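Local coordinates for Sodium/sialic acid symporter SiaT (Proteus mirabilis, PDB 5NV9), which couples the inward sodium gradient to the uptake of the sialic acid N-acetylneuraminic acid across the bacterial inner membrane, at residues L122-G134 with F407-L421. Numbering follows the deposited sequence. Where two conformers were deposited one is given.
Sequences LFASLSFMLFHIG and FNSLIGLMGGPMTGL
Phe123 turns the edge of its ring to residues 407-421. The selenium of Met414 lies near the ring plane, 5.0 Å from the Phe123 centroid and 80° off its normal, which defines an edge-on Met-aromatic contact. Farther round the same rim, Phe123 CE2 touches Pro417 CB at 3.8 Å and Phe123 CD2 reaches Leu421 CD1 at 3.9 Å. A chi1 of 164° swings the ring away from the Phe123 backbone N and out to these three side chains.

Apolar packing continues along the helix. Ile411 lays CG1 against Leu130 CB at 3.5 Å, while its CD1 approaches the carbonyl of Ser127; at Met418, CG rests on Ala124 CB at 3.8 Å. The Phe131 ring meets bare glycine backbone, its CD1 3.7 Å from Gly412 CA.

Both segments are transmembrane in this LeuT-fold symporter, and helix 122-134 runs roughly antiparallel to helices 407-412 and 415-421. A type I turn from Gly412 to Gly415 separates helices 405-412 and 415-427 within the span 404-427. At the Gly134 end the helix leads to Arg135, which binds sialic acid and lies close to the Phe131 side chain.

Two hydroxyls bond back to their own helices. In one of its two modelled conformers Ser127 OG donates to Phe123 O at 3.0 Å, from the opposite face of the carbonyl plane to Ser127 N; Thr419 OG1 likewise donates to Gly415 O.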
loop_
_atom_site.group_PDB
_atom_site.type_symbol
_atom_site.label_atom_id
_atom_site.label_comp_id
_atom_site.label_asym_id
_atom_site.label_seq_id
_atom_site.Cartn_x
_atom_site.Cartn_y
_atom_site.Cartn_z
ATOM N N LEU A 122 -20.849 -2.632 -4.886
ATOM C CA LEU A 122 -20.424 -1.718 -5.907
ATOM C C LEU A 122 -19.865 -0.392 -5.421
ATOM O O LEU A 122 -18.910 0.194 -6.062
ATOM C CB LEU A 122 -21.576 -1.449 -6.869
ATOM C CG LEU A 122 -21.917 -2.594 -7.816
ATOM C CD1 LEU A 122 -23.205 -2.295 -8.544
ATOM C CD2 LEU A 122 -20.798 -2.783 -8.815
ATOM N N PHE A 123 -20.431 0.125 -4.332
ATOM C CA PHE A 123 -19.893 1.338 -3.775
ATOM C C PHE A 123 -18.435 1.069 -3.367
ATOM O O PHE A 123 -17.544 1.873 -3.702
ATOM C CB PHE A 123 -20.673 1.884 -2.606
ATOM C CG PHE A 123 -19.921 2.905 -1.798
ATOM C CD1 PHE A 123 -19.824 4.212 -2.218
ATOM C CD2 PHE A 123 -19.314 2.547 -0.601
ATOM C CE1 PHE A 123 -19.136 5.150 -1.478
ATOM C CE2 PHE A 123 -18.560 3.455 0.138
ATOM C CZ PHE A 123 -18.503 4.775 -0.286
ATOM N N ALA A 124 -18.199 -0.054 -2.698
ATOM C CA ALA A 124 -16.856 -0.396 -2.203
ATOM C C ALA A 124 -15.851 -0.689 -3.316
ATOM O O ALA A 124 -14.725 -0.245 -3.233
ATOM C CB ALA A 124 -16.912 -1.556 -1.180
ATOM N N SER A 125 -16.278 -1.463 -4.329
ATOM C CA SER A 125 -15.466 -1.827 -5.449
ATOM C C SER A 125 -15.025 -0.600 -6.304
ATOM O O SER A 125 -13.848 -0.468 -6.669
ATOM C CB SER A 125 -16.259 -2.799 -6.316
ATOM O OG SER A 125 -15.463 -3.327 -7.325
ATOM N N LEU A 126 -15.960 0.300 -6.612
ATOM C CA LEU A 126 -15.662 1.524 -7.341
ATOM C C LEU A 126 -14.747 2.437 -6.522
ATOM O O LEU A 126 -13.817 3.051 -7.078
ATOM C CB LEU A 126 -16.957 2.242 -7.739
ATOM C CG LEU A 126 -17.805 1.447 -8.726
ATOM C CD1 LEU A 126 -19.188 2.027 -8.810
ATOM C CD2 LEU A 126 -17.189 1.407 -10.126
ATOM N N SER A 127 -14.936 2.509 -5.209
ATOM C CA SER A 127 -14.060 3.326 -4.382
ATOM C C SER A 127 -12.615 2.736 -4.381
ATOM O O SER A 127 -11.633 3.482 -4.429
ATOM C CB SER A 127 -14.557 3.403 -2.949
ATOM O OG SER A 127 -15.779 4.101 -2.850
ATOM N N PHE A 128 -12.508 1.400 -4.317
ATOM C CA PHE A 128 -11.232 0.727 -4.371
ATOM C C PHE A 128 -10.539 1.043 -5.674
ATOM O O PHE A 128 -9.387 1.485 -5.671
ATOM C CB PHE A 128 -11.291 -0.806 -4.139
ATOM C CG PHE A 128 -9.974 -1.477 -4.379
ATOM C CD1 PHE A 128 -9.019 -1.567 -3.368
ATOM C CD2 PHE A 128 -9.636 -1.915 -5.637
ATOM C CE1 PHE A 128 -7.774 -2.115 -3.610
ATOM C CE2 PHE A 128 -8.367 -2.465 -5.887
ATOM C CZ PHE A 128 -7.450 -2.593 -4.873
HETATM N N MSE A 129 -11.219 0.772 -6.779
HETATM C CA MSE A 129 -10.624 0.885 -8.111
HETATM C C MSE A 129 -10.141 2.308 -8.352
HETATM O O MSE A 129 -9.015 2.520 -8.797
HETATM C CB MSE A 129 -11.612 0.422 -9.142
HETATM C CG MSE A 129 -11.744 -1.066 -9.050
HETATM SE SE MSE A 129 -12.780 -1.716 -10.600
HETATM C CE MSE A 129 -14.549 -1.242 -9.891
ATOM N N LEU A 130 -10.969 3.294 -8.033
ATOM C CA LEU A 130 -10.570 4.696 -8.173
ATOM C C LEU A 130 -9.458 5.089 -7.221
ATOM O O LEU A 130 -8.582 5.820 -7.626
ATOM C CB LEU A 130 -11.761 5.635 -7.992
ATOM C CG LEU A 130 -12.814 5.476 -9.085
ATOM C CD1 LEU A 130 -14.105 6.194 -8.705
ATOM C CD2 LEU A 130 -12.262 5.957 -10.423
ATOM N N PHE A 131 -9.466 4.612 -5.983
ATOM C CA PHE A 131 -8.405 4.964 -5.052
ATOM C C PHE A 131 -7.057 4.447 -5.574
ATOM O O PHE A 131 -6.045 5.175 -5.607
ATOM C CB PHE A 131 -8.616 4.465 -3.620
ATOM C CG PHE A 131 -7.495 4.882 -2.698
ATOM C CD1 PHE A 131 -7.369 6.213 -2.297
ATOM C CD2 PHE A 131 -6.467 3.980 -2.325
ATOM C CE1 PHE A 131 -6.288 6.624 -1.485
ATOM C CE2 PHE A 131 -5.381 4.384 -1.524
ATOM C CZ PHE A 131 -5.289 5.700 -1.101
ATOM N N HIS A 132 -7.053 3.213 -6.038
ATOM C CA HIS A 132 -5.815 2.593 -6.511
ATOM C C HIS A 132 -5.263 3.103 -7.829
ATOM O O HIS A 132 -4.028 3.072 -8.032
ATOM C CB HIS A 132 -5.923 1.076 -6.437
ATOM C CG HIS A 132 -5.715 0.605 -5.046
ATOM N ND1 HIS A 132 -4.545 0.012 -4.641
ATOM C CD2 HIS A 132 -6.426 0.844 -3.935
ATOM C CE1 HIS A 132 -4.583 -0.190 -3.344
ATOM N NE2 HIS A 132 -5.724 0.293 -2.888
ATOM N N ILE A 133 -6.134 3.580 -8.703
ATOM C CA ILE A 133 -5.648 4.386 -9.813
ATOM C C ILE A 133 -4.837 5.600 -9.338
ATOM O O ILE A 133 -3.736 5.872 -9.878
ATOM C CB ILE A 133 -6.776 4.831 -10.708
ATOM C CG1 ILE A 133 -7.437 3.607 -11.355
ATOM C CG2 ILE A 133 -6.263 5.806 -11.778
ATOM C CD1 ILE A 133 -6.728 3.125 -12.592
ATOM N N GLY A 134 -5.343 6.309 -8.322
ATOM C CA GLY A 134 -4.569 7.331 -7.660
ATOM C C GLY A 134 -3.285 6.852 -6.964
ATOM O O GLY A 134 -2.248 7.518 -7.047
ATOM N N PHE A 407 -9.756 15.231 -7.124
ATOM C CA PHE A 407 -10.189 13.817 -7.307
ATOM C C PHE A 407 -9.545 12.920 -6.245
ATOM O O PHE A 407 -10.226 12.229 -5.497
ATOM C CB PHE A 407 -9.822 13.230 -8.686
ATOM C CG PHE A 407 -9.629 11.716 -8.663
ATOM C CD1 PHE A 407 -10.726 10.854 -8.715
ATOM C CD2 PHE A 407 -8.346 11.150 -8.530
ATOM C CE1 PHE A 407 -10.553 9.472 -8.666
ATOM C CE2 PHE A 407 -8.171 9.769 -8.469
ATOM C CZ PHE A 407 -9.276 8.930 -8.549
ATOM N N ASN A 408 -8.216 12.946 -6.191
ATOM C CA ASN A 408 -7.488 12.016 -5.368
ATOM C C ASN A 408 -7.862 12.136 -3.878
ATOM O O ASN A 408 -8.212 11.136 -3.211
ATOM C CB ASN A 408 -5.990 12.210 -5.567
ATOM C CG ASN A 408 -5.197 11.573 -4.467
ATOM O OD1 ASN A 408 -5.007 10.350 -4.452
ATOM N ND2 ASN A 408 -4.763 12.385 -3.504
ATOM N N SER A 409 -7.806 13.359 -3.356
ATOM C CA SER A 409 -8.139 13.563 -1.959
ATOM C C SER A 409 -9.621 13.197 -1.716
ATOM O O SER A 409 -9.948 12.601 -0.688
ATOM C CB SER A 409 -7.783 14.979 -1.479
ATOM O OG SER A 409 -8.762 15.914 -1.846
ATOM N N LEU A 410 -10.478 13.488 -2.697
ATOM C CA LEU A 410 -11.911 13.163 -2.644
ATOM C C LEU A 410 -12.205 11.645 -2.564
ATOM O O LEU A 410 -12.983 11.196 -1.701
ATOM C CB LEU A 410 -12.599 13.753 -3.874
ATOM C CG LEU A 410 -14.104 13.646 -3.959
ATOM C CD1 LEU A 410 -14.718 14.164 -2.674
ATOM C CD2 LEU A 410 -14.571 14.452 -5.162
ATOM N N ILE A 411 -11.587 10.868 -3.464
ATOM C CA ILE A 411 -11.782 9.391 -3.517
ATOM C C ILE A 411 -11.168 8.692 -2.271
ATOM O O ILE A 411 -11.725 7.707 -1.747
ATOM C CB ILE A 411 -11.204 8.802 -4.831
ATOM C CG1 ILE A 411 -11.446 7.314 -4.893
ATOM C CG2 ILE A 411 -9.716 9.043 -4.955
ATOM C CD1 ILE A 411 -12.933 6.982 -4.735
ATOM N N GLY A 412 -10.033 9.237 -1.805
ATOM C CA GLY A 412 -9.384 8.821 -0.564
ATOM C C GLY A 412 -10.300 8.831 0.634
ATOM O O GLY A 412 -10.220 7.957 1.495
ATOM N N LEU A 413 -11.184 9.818 0.695
ATOM C CA LEU A 413 -12.126 9.873 1.772
ATOM C C LEU A 413 -13.089 8.660 1.806
ATOM O O LEU A 413 -13.676 8.374 2.867
ATOM C CB LEU A 413 -12.945 11.135 1.657
ATOM C CG LEU A 413 -12.211 12.478 1.760
ATOM C CD1 LEU A 413 -13.187 13.616 1.427
ATOM C CD2 LEU A 413 -11.649 12.611 3.153
HETATM N N MSE A 414 -13.265 7.969 0.680
HETATM C CA MSE A 414 -14.170 6.790 0.599
HETATM C C MSE A 414 -13.617 5.535 1.253
HETATM O O MSE A 414 -14.399 4.606 1.525
HETATM C CB MSE A 414 -14.669 6.429 -0.796
HETATM C CG MSE A 414 -15.164 7.629 -1.603
HETATM SE SE MSE A 414 -16.846 8.262 -0.825
HETATM C CE MSE A 414 -16.202 9.972 -0.025
ATOM N N GLY A 415 -12.328 5.519 1.611
ATOM C CA GLY A 415 -11.740 4.422 2.356
ATOM C C GLY A 415 -12.354 4.146 3.712
ATOM O O GLY A 415 -12.525 2.974 4.113
ATOM N N GLY A 416 -12.691 5.209 4.421
ATOM C CA GLY A 416 -13.393 5.099 5.679
ATOM C C GLY A 416 -14.724 4.359 5.527
ATOM O O GLY A 416 -14.945 3.316 6.161
ATOM N N PRO A 417 -15.623 4.874 4.678
ATOM C CA PRO A 417 -16.937 4.199 4.509
ATOM C C PRO A 417 -16.775 2.747 4.014
ATOM O O PRO A 417 -17.489 1.858 4.454
ATOM C CB PRO A 417 -17.667 5.098 3.493
ATOM C CG PRO A 417 -16.999 6.431 3.572
ATOM C CD PRO A 417 -15.560 6.145 3.945
HETATM N N MSE A 418 -15.813 2.476 3.112
HETATM C CA MSE A 418 -15.644 1.102 2.636
HETATM C C MSE A 418 -15.313 0.171 3.798
HETATM O O MSE A 418 -15.851 -0.969 3.926
HETATM C CB MSE A 418 -14.595 1.204 1.529
HETATM C CG MSE A 418 -14.105 -0.114 0.954
HETATM SE SE MSE A 418 -12.574 0.240 -0.267
HETATM C CE MSE A 418 -12.954 2.160 -0.475
ATOM N N THR A 419 -14.459 0.641 4.683
ATOM C CA THR A 419 -13.968 -0.156 5.798
ATOM C C THR A 419 -15.059 -0.334 6.862
ATOM O O THR A 419 -15.162 -1.404 7.509
ATOM C CB THR A 419 -12.762 0.529 6.469
ATOM O OG1 THR A 419 -11.668 0.659 5.548
ATOM C CG2 THR A 419 -12.334 -0.215 7.694
ATOM N N GLY A 420 -15.857 0.715 7.080
ATOM C CA GLY A 420 -16.987 0.599 8.017
ATOM C C GLY A 420 -18.000 -0.487 7.617
ATOM O O GLY A 420 -18.593 -1.166 8.466
ATOM N N LEU A 421 -18.262 -0.578 6.310
ATOM C CA LEU A 421 -19.141 -1.576 5.782
ATOM C C LEU A 421 -18.726 -2.969 6.180
ATOM O O LEU A 421 -19.603 -3.744 6.516
ATOM C CB LEU A 421 -19.277 -1.484 4.273
ATOM C CG LEU A 421 -20.096 -0.307 3.718
ATOM C CD1 LEU A 421 -19.853 -0.099 2.217
ATOM C CD2 LEU A 421 -21.581 -0.518 3.944
#